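Local coordinates for protein 361aa long hypothetical D-aminopeptidase (PDB 2DRH) that is of unproven function but, as a member of peptidase family S58, probably acts as an aminopeptidase, at residues L6-G11 against L215-V220; K260-G265 against K313-A318. All coordinates share one frame; numbering follows the deposited sequence.

Contact 1: residues L6-G11 against L215-V220; sequences LGIKIG and LTIAGV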
loop_
_atom_site.group_PDB
_atom_site.type_symbol
_atom_site.label_atom_id
_atom_site.label_comp_id
_atom_site.label_asym_id
_atom_site.label_seq_id
_atom_site.Cartn_x
_atom_site.Cartn_y
_atom_site.Cartn_z
ATOM N N LEU A 6 13.869 -14.556 -35.316
ATOM C CA LEU A 6 14.346 -15.902 -35.011
ATOM C C LEU A 6 13.200 -16.903 -35.036
ATOM O O LEU A 6 13.390 -18.084 -34.754
ATOM C CB LEU A 6 15.018 -15.946 -33.637
ATOM C CG LEU A 6 16.394 -15.300 -33.504
ATOM C CD1 LEU A 6 16.928 -15.550 -32.105
ATOM C CD2 LEU A 6 17.339 -15.887 -34.539
ATOM N N GLY A 7 12.008 -16.422 -35.364
ATOM C CA GLY A 7 10.857 -17.302 -35.421
ATOM C C GLY A 7 10.249 -17.599 -34.065
ATOM O O GLY A 7 9.240 -18.302 -33.979
ATOM N N ILE A 8 10.854 -17.075 -33.002
ATOM C CA ILE A 8 10.338 -17.300 -31.657
ATOM C C ILE A 8 9.080 -16.464 -31.452
ATOM O O ILE A 8 9.116 -15.237 -31.514
ATOM C CB ILE A 8 11.383 -16.925 -30.585
ATOM C CG1 ILE A 8 12.624 -17.806 -30.748
ATOM C CG2 ILE A 8 10.781 -17.087 -29.193
ATOM C CD1 ILE A 8 13.761 -17.463 -29.805
ATOM N N LYS A 9 7.964 -17.142 -31.214
ATOM C CA LYS A 9 6.685 -16.475 -31.020
ATOM C C LYS A 9 6.338 -16.365 -29.542
ATOM O O LYS A 9 6.337 -17.363 -28.823
ATOM C CB LYS A 9 5.574 -17.259 -31.724
ATOM C CG LYS A 9 5.809 -17.541 -33.207
ATOM C CD LYS A 9 4.896 -18.673 -33.684
ATOM C CE LYS A 9 5.009 -18.907 -35.177
ATOM N NZ LYS A 9 4.406 -17.792 -35.959
ATOM N N ILE A 10 6.048 -15.149 -29.093
ATOM C CA ILE A 10 5.669 -14.911 -27.708
ATOM C C ILE A 10 4.371 -14.122 -27.706
ATOM O O ILE A 10 4.296 -13.036 -28.276
ATOM C CB ILE A 10 6.758 -14.118 -26.948
ATOM C CG1 ILE A 10 7.980 -15.013 -26.729
ATOM C CG2 ILE A 10 6.218 -13.624 -25.611
ATOM C CD1 ILE A 10 9.139 -14.314 -26.074
ATOM N N GLY A 11 3.347 -14.686 -27.074
ATOM C CA GLY A 11 2.059 -14.024 -27.016
ATOM C C GLY A 11 1.230 -14.252 -28.266
ATOM O O GLY A 11 1.611 -15.039 -29.137
ATOM N N LEU A 215 16.185 -19.499 -16.663
ATOM C CA LEU A 215 15.846 -19.039 -18.009
ATOM C C LEU A 215 14.799 -19.875 -18.743
ATOM O O LEU A 215 14.995 -21.060 -19.034
ATOM C CB LEU A 215 17.122 -18.920 -18.856
ATOM C CG LEU A 215 16.973 -18.345 -20.275
ATOM C CD1 LEU A 215 16.261 -16.995 -20.243
ATOM C CD2 LEU A 215 18.348 -18.208 -20.904
ATOM N N THR A 216 13.677 -19.228 -19.044
ATOM C CA THR A 216 12.573 -19.864 -19.742
ATOM C C THR A 216 12.232 -19.021 -20.966
ATOM O O THR A 216 11.873 -17.851 -20.833
ATOM C CB THR A 216 11.345 -19.942 -18.831
ATOM O OG1 THR A 216 11.736 -20.503 -17.570
ATOM C CG2 THR A 216 10.260 -20.807 -19.463
ATOM N N ILE A 217 12.353 -19.607 -22.155
ATOM C CA ILE A 217 12.060 -18.868 -23.383
ATOM C C ILE A 217 10.904 -19.492 -24.139
ATOM O O ILE A 217 11.031 -20.573 -24.705
ATOM C CB ILE A 217 13.294 -18.796 -24.315
ATOM C CG1 ILE A 217 14.445 -18.083 -23.600
ATOM C CG2 ILE A 217 12.937 -18.046 -25.596
ATOM C CD1 ILE A 217 15.691 -17.901 -24.451
ATOM N N ALA A 218 9.773 -18.798 -24.139
ATOM C CA ALA A 218 8.580 -19.282 -24.813
ATOM C C ALA A 218 8.226 -20.659 -24.272
ATOM O O ALA A 218 7.850 -21.554 -25.024
ATOM C CB ALA A 218 8.807 -19.343 -26.328
ATOM N N GLY A 219 8.373 -20.821 -22.959
ATOM C CA GLY A 219 8.046 -22.082 -22.312
ATOM C C GLY A 219 9.143 -23.132 -22.256
ATOM O O GLY A 219 9.050 -24.094 -21.490
ATOM N N VAL A 220 10.185 -22.951 -23.058
ATOM C CA VAL A 220 11.293 -23.902 -23.106
ATOM C C VAL A 220 12.361 -23.582 -22.058
ATOM O O VAL A 220 12.855 -22.458 -21.992
ATOM C CB VAL A 220 11.948 -23.899 -24.509
ATOM C CG1 VAL A 220 13.057 -24.943 -24.573
ATOM C CG2 VAL A 220 10.888 -24.170 -25.579
#
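A218 pushes its methyl group against the segment 6-11, and three side-chain contacts, all apolar, hold the two loops together. The closest of these joins A218 CB to I8 CG2 at 4.1 Å. I8 carries this methyl anti to its own nitrogen (chi1 -62° for the other branch, CG1), and the same methyl also meets I217 CG2 at 4.3 Å. I10 brings its CG1 to 4.4 Å from A218 CB, so I8 and I10, on either side of K9 in the sequence, approach the alanine methyl from the same general side. Between them the backbone takes part as well: K9 O lies 4.0 Å from A218 CB, while the lysine side chain sets out in the other direction. No hydrogen bond crosses the interface. Within 215-220, a type I' turn places A218 and G219 at its two corners and is closed by V220 N to I217 O (3.0 Å), with I217 N to V220 O (2.9 Å) returned. The contact thus shows a tight turn docking by its corner residue onto an irregular N-terminal segment. Helix 309-328 lies against I10 and I217 through E320 and I324, and helix 346-355 covers I217 and A218 with L349 and M353.

Contact 2: residues K260-G265 against K313-A318; sequences KRAIVG and KATAEA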
loop_
_atom_site.group_PDB
_atom_site.type_symbol
_atom_site.label_atom_id
_atom_site.label_comp_id
_atom_site.label_asym_id
_atom_site.label_seq_id
_atom_site.Cartn_x
_atom_site.Cartn_y
_atom_site.Cartn_z
ATOM N N LYS A 260 1.548 -3.713 -12.653
ATOM C CA LYS A 260 1.556 -5.044 -12.044
ATOM C C LYS A 260 1.592 -6.192 -13.048
ATOM O O LYS A 260 2.130 -7.262 -12.761
ATOM C CB LYS A 260 0.316 -5.240 -11.169
ATOM C CG LYS A 260 0.367 -4.611 -9.800
ATOM C CD LYS A 260 -0.814 -5.099 -8.965
ATOM C CE LYS A 260 -0.833 -4.469 -7.578
ATOM N NZ LYS A 260 -2.007 -4.950 -6.806
ATOM N N ARG A 261 0.997 -5.974 -14.218
ATOM C CA ARG A 261 0.933 -6.997 -15.246
ATOM C C ARG A 261 2.291 -7.283 -15.865
ATOM O O ARG A 261 2.504 -8.338 -16.477
ATOM C CB ARG A 261 -0.090 -6.585 -16.315
ATOM C CG ARG A 261 -1.500 -6.420 -15.755
ATOM C CD ARG A 261 -1.931 -7.680 -14.994
ATOM N NE ARG A 261 -3.307 -7.624 -14.506
ATOM C CZ ARG A 261 -3.716 -6.905 -13.469
ATOM N NH1 ARG A 261 -2.859 -6.164 -12.784
ATOM N NH2 ARG A 261 -4.986 -6.936 -13.110
ATOM N N ALA A 262 3.215 -6.350 -15.696
ATOM C CA ALA A 262 4.558 -6.527 -16.217
ATOM C C ALA A 262 5.232 -7.705 -15.512
ATOM O O ALA A 262 6.098 -8.366 -16.085
ATOM C CB ALA A 262 5.377 -5.254 -16.001
ATOM N N ILE A 263 4.827 -7.971 -14.274
ATOM C CA ILE A 263 5.413 -9.070 -13.513
ATOM C C ILE A 263 5.033 -10.420 -14.096
ATOM O O ILE A 263 5.751 -11.408 -13.917
ATOM C CB ILE A 263 4.981 -9.022 -12.039
ATOM C CG1 ILE A 263 5.329 -7.657 -11.454
ATOM C CG2 ILE A 263 5.700 -10.113 -11.247
ATOM C CD1 ILE A 263 6.796 -7.291 -11.600
ATOM N N VAL A 264 3.900 -10.477 -14.790
ATOM C CA VAL A 264 3.493 -11.732 -15.395
ATOM C C VAL A 264 4.532 -12.115 -16.456
ATOM O O VAL A 264 4.942 -13.275 -16.548
ATOM C CB VAL A 264 2.099 -11.620 -16.045
ATOM C CG1 VAL A 264 1.727 -12.943 -16.703
ATOM C CG2 VAL A 264 1.063 -11.258 -14.990
ATOM N N GLY A 265 4.967 -11.132 -17.242
ATOM C CA GLY A 265 5.963 -11.387 -18.266
ATOM C C GLY A 265 7.297 -11.776 -17.646
ATOM O O GLY A 265 7.978 -12.675 -18.129
ATOM N N LYS A 313 -2.782 -8.230 -20.919
ATOM C CA LYS A 313 -2.098 -9.320 -21.607
ATOM C C LYS A 313 -0.956 -8.796 -22.474
ATOM O O LYS A 313 0.154 -9.334 -22.440
ATOM C CB LYS A 313 -3.084 -10.115 -22.469
ATOM C CG LYS A 313 -2.409 -11.042 -23.475
ATOM C CD LYS A 313 -3.411 -11.900 -24.218
ATOM C CE LYS A 313 -4.037 -12.916 -23.287
ATOM N NZ LYS A 313 -2.984 -13.753 -22.662
ATOM N N ALA A 314 -1.236 -7.748 -23.246
ATOM C CA ALA A 314 -0.241 -7.138 -24.123
ATOM C C ALA A 314 0.972 -6.672 -23.314
ATOM O O ALA A 314 2.102 -6.740 -23.780
ATOM C CB ALA A 314 -0.864 -5.948 -24.880
ATOM N N THR A 315 0.723 -6.184 -22.106
ATOM C CA THR A 315 1.796 -5.721 -21.235
ATOM C C THR A 315 2.698 -6.899 -20.881
ATOM O O THR A 315 3.913 -6.835 -21.062
ATOM C CB THR A 315 1.228 -5.113 -19.930
ATOM O OG1 THR A 315 0.433 -3.966 -20.247
ATOM C CG2 THR A 315 2.367 -4.697 -18.979
ATOM N N ALA A 316 2.096 -7.972 -20.376
ATOM C CA ALA A 316 2.849 -9.164 -20.007
ATOM C C ALA A 316 3.637 -9.661 -21.212
ATOM O O ALA A 316 4.792 -10.069 -21.086
ATOM C CB ALA A 316 1.897 -10.259 -19.507
ATOM N N GLU A 317 3.011 -9.626 -22.385
ATOM C CA GLU A 317 3.680 -10.077 -23.602
ATOM C C GLU A 317 4.887 -9.217 -23.951
ATOM O O GLU A 317 5.981 -9.732 -24.173
ATOM C CB GLU A 317 2.714 -10.073 -24.782
ATOM C CG GLU A 317 1.990 -11.373 -24.998
ATOM C CD GLU A 317 0.987 -11.285 -26.137
ATOM O OE1 GLU A 317 1.343 -10.767 -27.217
ATOM O OE2 GLU A 317 -0.154 -11.740 -25.953
ATOM N N ALA A 318 4.680 -7.906 -24.008
ATOM C CA ALA A 318 5.754 -6.977 -24.333
ATOM C C ALA A 318 6.933 -7.160 -23.376
ATOM O O ALA A 318 8.084 -7.140 -23.797
ATOM C CB ALA A 318 5.244 -5.549 -24.265
#
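G265 and A316 bring two helices close together, their CA atoms 4.2 Å apart. The axes of 260-265 and 313-318 approach to 6.9 Å and cross at -48°, a short separation that small residues make possible. G265, with no side chain, brings its CA to 3.3 Å from A316 O in a CA-H...O contact, bent to 125° at the hydrogen. The helix 260-265 is also kinked, and its segment has three-residue bonds, I263 N to K260 O and V264 N to R261 O, in place of the regular four-residue spacing.

Among the side chains, the A316 methyl is central. It lies 3.7 Å from V264 CB, with V264 CG1 also close, and 3.6 Å from R261 O, where the helix backbone itself forms the surface. One residue earlier, T315 turns its methyl to the partner and its hydroxyl to its own helix. CG2, anti to the backbone N (chi1 -63° for OG1), reaches 3.8 Å from A262 N and 4.1 Å from R261 CB, while OG1 bonds to L311 O. R261 contributes its CB here, then bends at chi2 and carries its guanidinium to A273 O of the second subunit and into a cation-pi interaction with F312.

This is close helix-helix packing built on G265, A316 and A262, and it joins helix 252-268 to helix 309-328. Strand 198-207 backs the second helix, V201 touching A314 and T315; strand 65-73 lies against the first, F72 meeting K260 and I263. From the second subunit, Y272 packs on R261 and A316.

Helix 309-328 is the element the two contacts have in common: contact 2 uses its earlier part, 313-318, and contact 1 rests on residues further along it. Their centres are 15 Å apart, and the segments pack directly against each other where I10 O lies 3.9 Å from E317 OE1. R190 joins them by polar bonds, donating to I10 O and forming a salt bridge with E317, while E317 also takes the backbone N-H groups of V12 and F13. Along the chain contact 1 closes before contact 2 opens. The N-terminal segment is thereby tied to helix 309-328 and, through R190, to strand 184-193, and both contacts reach the second subunit of the four-chain assembly.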